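Local coordinates for intracellular protein transport protein USO1 (Saccharomyces cerevisiae S288c, PDB 6LSU) that is required for protein transport from the endoplasmic reticulum to the Golgi complex, as a homodimeric tether with globular heads on a coiled-coil tail, at residues L251-C256 / I304-T309. Sequence-based numbering, arbitrary orientation.
Sequences LVVNDC and IVNINT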
loop_
_atom_site.group_PDB
_atom_site.type_symbol
_atom_site.label_atom_id
_atom_site.label_comp_id
_atom_site.label_asym_id
_atom_site.label_seq_id
_atom_site.Cartn_x
_atom_site.Cartn_y
_atom_site.Cartn_z
ATOM N N LEU A 251 -3.440 20.987 -2.184
ATOM C CA LEU A 251 -2.035 20.539 -2.175
ATOM C C LEU A 251 -1.376 20.794 -0.808
ATOM O O LEU A 251 -0.609 19.887 -0.358
ATOM C CB LEU A 251 -1.286 21.234 -3.300
ATOM C CG LEU A 251 -1.269 20.486 -4.609
ATOM C CD1 LEU A 251 -0.297 21.213 -5.552
ATOM C CD2 LEU A 251 -0.847 19.051 -4.417
ATOM N N VAL A 252 -1.672 21.926 -0.159
ATOM C CA VAL A 252 -0.989 22.290 1.115
ATOM C C VAL A 252 -1.210 21.164 2.138
ATOM O O VAL A 252 -0.226 20.772 2.791
ATOM C CB VAL A 252 -1.424 23.664 1.650
ATOM C CG1 VAL A 252 -0.759 23.967 2.977
ATOM C CG2 VAL A 252 -1.066 24.750 0.657
ATOM N N VAL A 253 -2.432 20.626 2.230
ATOM C CA VAL A 253 -2.730 19.454 3.106
ATOM C C VAL A 253 -1.950 18.225 2.653
ATOM O O VAL A 253 -1.442 17.531 3.514
ATOM C CB VAL A 253 -4.234 19.179 3.172
ATOM C CG1 VAL A 253 -4.531 17.889 3.884
ATOM C CG2 VAL A 253 -4.918 20.341 3.848
ATOM N N ASN A 254 -1.855 17.993 1.348
ATOM C CA ASN A 254 -1.050 16.881 0.772
ATOM C C ASN A 254 0.411 17.061 1.222
ATOM O O ASN A 254 1.028 16.090 1.732
ATOM C CB ASN A 254 -1.141 16.889 -0.749
ATOM C CG ASN A 254 -0.884 15.538 -1.366
ATOM O OD1 ASN A 254 -1.293 15.295 -2.475
ATOM N ND2 ASN A 254 -0.246 14.650 -0.667
ATOM N N ASP A 255 0.933 18.283 1.090
ATOM C CA ASP A 255 2.309 18.632 1.565
ATOM C C ASP A 255 2.391 18.369 3.078
ATOM O O ASP A 255 3.222 17.570 3.485
ATOM C CB ASP A 255 2.700 20.053 1.182
ATOM C CG ASP A 255 2.492 20.398 -0.302
ATOM O OD1 ASP A 255 2.208 21.566 -0.577
ATOM O OD2 ASP A 255 2.614 19.512 -1.190
ATOM N N CYS A 256 1.483 18.931 3.872
ATOM C CA CYS A 256 1.486 18.747 5.345
ATOM C C CYS A 256 1.508 17.262 5.664
ATOM O O CYS A 256 2.486 16.841 6.389
ATOM C CB CYS A 256 0.286 19.410 5.996
ATOM S SG CYS A 256 0.454 21.204 6.039
ATOM N N ILE A 304 -8.946 11.940 -2.218
ATOM C CA ILE A 304 -8.578 10.489 -2.205
ATOM C C ILE A 304 -7.126 10.325 -1.761
ATOM O O ILE A 304 -6.855 9.492 -0.849
ATOM C CB ILE A 304 -8.814 9.822 -3.574
ATOM C CG1 ILE A 304 -10.334 9.663 -3.785
ATOM C CG2 ILE A 304 -8.063 8.479 -3.691
ATOM C CD1 ILE A 304 -10.748 9.253 -5.204
ATOM N N VAL A 305 -6.223 11.088 -2.398
ATOM C CA VAL A 305 -4.769 11.060 -2.081
ATOM C C VAL A 305 -4.558 11.560 -0.653
ATOM O O VAL A 305 -3.738 10.978 0.013
ATOM C CB VAL A 305 -3.958 11.902 -3.077
ATOM C CG1 VAL A 305 -2.447 11.900 -2.735
ATOM C CG2 VAL A 305 -4.162 11.445 -4.509
ATOM N N ASN A 306 -5.281 12.592 -0.195
ATOM C CA ASN A 306 -5.063 13.150 1.163
ATOM C C ASN A 306 -5.422 12.006 2.125
ATOM O O ASN A 306 -4.621 11.621 2.984
ATOM C CB ASN A 306 -5.823 14.455 1.419
ATOM C CG ASN A 306 -5.264 15.660 0.673
ATOM O OD1 ASN A 306 -4.191 15.614 0.081
ATOM N ND2 ASN A 306 -6.012 16.758 0.724
ATOM N N ILE A 307 -6.595 11.413 1.965
ATOM C CA ILE A 307 -7.027 10.446 3.006
ATOM C C ILE A 307 -6.051 9.265 2.950
ATOM O O ILE A 307 -5.763 8.679 4.024
ATOM C CB ILE A 307 -8.497 10.021 2.905
ATOM C CG1 ILE A 307 -8.976 9.400 4.229
ATOM C CG2 ILE A 307 -8.775 9.085 1.722
ATOM C CD1 ILE A 307 -10.515 9.391 4.385
ATOM N N ASN A 308 -5.571 8.882 1.763
ATOM C CA ASN A 308 -4.790 7.647 1.661
ATOM C C ASN A 308 -3.455 7.934 2.359
ATOM O O ASN A 308 -2.870 7.033 3.024
ATOM C CB ASN A 308 -4.692 7.202 0.201
ATOM C CG ASN A 308 -5.801 6.272 -0.259
ATOM O OD1 ASN A 308 -6.639 5.787 0.515
ATOM N ND2 ASN A 308 -5.834 6.021 -1.555
ATOM N N THR A 309 -2.914 9.134 2.135
ATOM C CA THR A 309 -1.684 9.566 2.830
ATOM C C THR A 309 -1.924 9.523 4.354
ATOM O O THR A 309 -1.050 8.945 5.097
ATOM C CB THR A 309 -1.218 10.929 2.343
ATOM O OG1 THR A 309 -1.151 10.942 0.910
ATOM C CG2 THR A 309 0.167 11.255 2.903
#
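With CG set anti to the backbone N (chi1 -155°), Asn254 lays its amide across Val305, while Asn306, whose CG is instead anti to the carbonyl carbon (chi1 -72°), reaches over the backbone where Val253 joins Asn254. The two amide planes stand 79° apart, so one asparagine does not stack flat on the other. The OD1 of Asn306 lies 3.4 Å from CB of Asn254, and ND2 of Asn306 passes 3.7 Å from CG1 of Val253. CG1 of Val305 meets OD1 of Asn254 at 3.6 Å.

Segments 251-256 and 304-309 run nearly parallel, their axes 9.5 Å apart at closest approach, joining ARM 4 to ARM 5 in the armadillo-type superhelix of the globular head. No hydrogen bond links the two segments directly. The amide oxygens of Asn254 and Asn306 instead both accept from NE2 of Gln302, one turn earlier on helix 301-317, and ND2 of Asn306 donates to the carbonyl of Leu247. Asparagine suits both places, being short enough to lie between the helices while offering an amide oxygen that Gln302 can reach. An alanine in place of Asn254 would probably leave Gln302 with one acceptor fewer and uncover the methyl of Val305.

Beta-branched Val253 and Val305 offer compact methyls to this buried seam. Thr309 turns its hydroxyl back on its own helix, OG1 to the carbonyl O of Val305 at 2.7 Å; its backbone N reaches the same oxygen from the opposite face of the carbonyl plane.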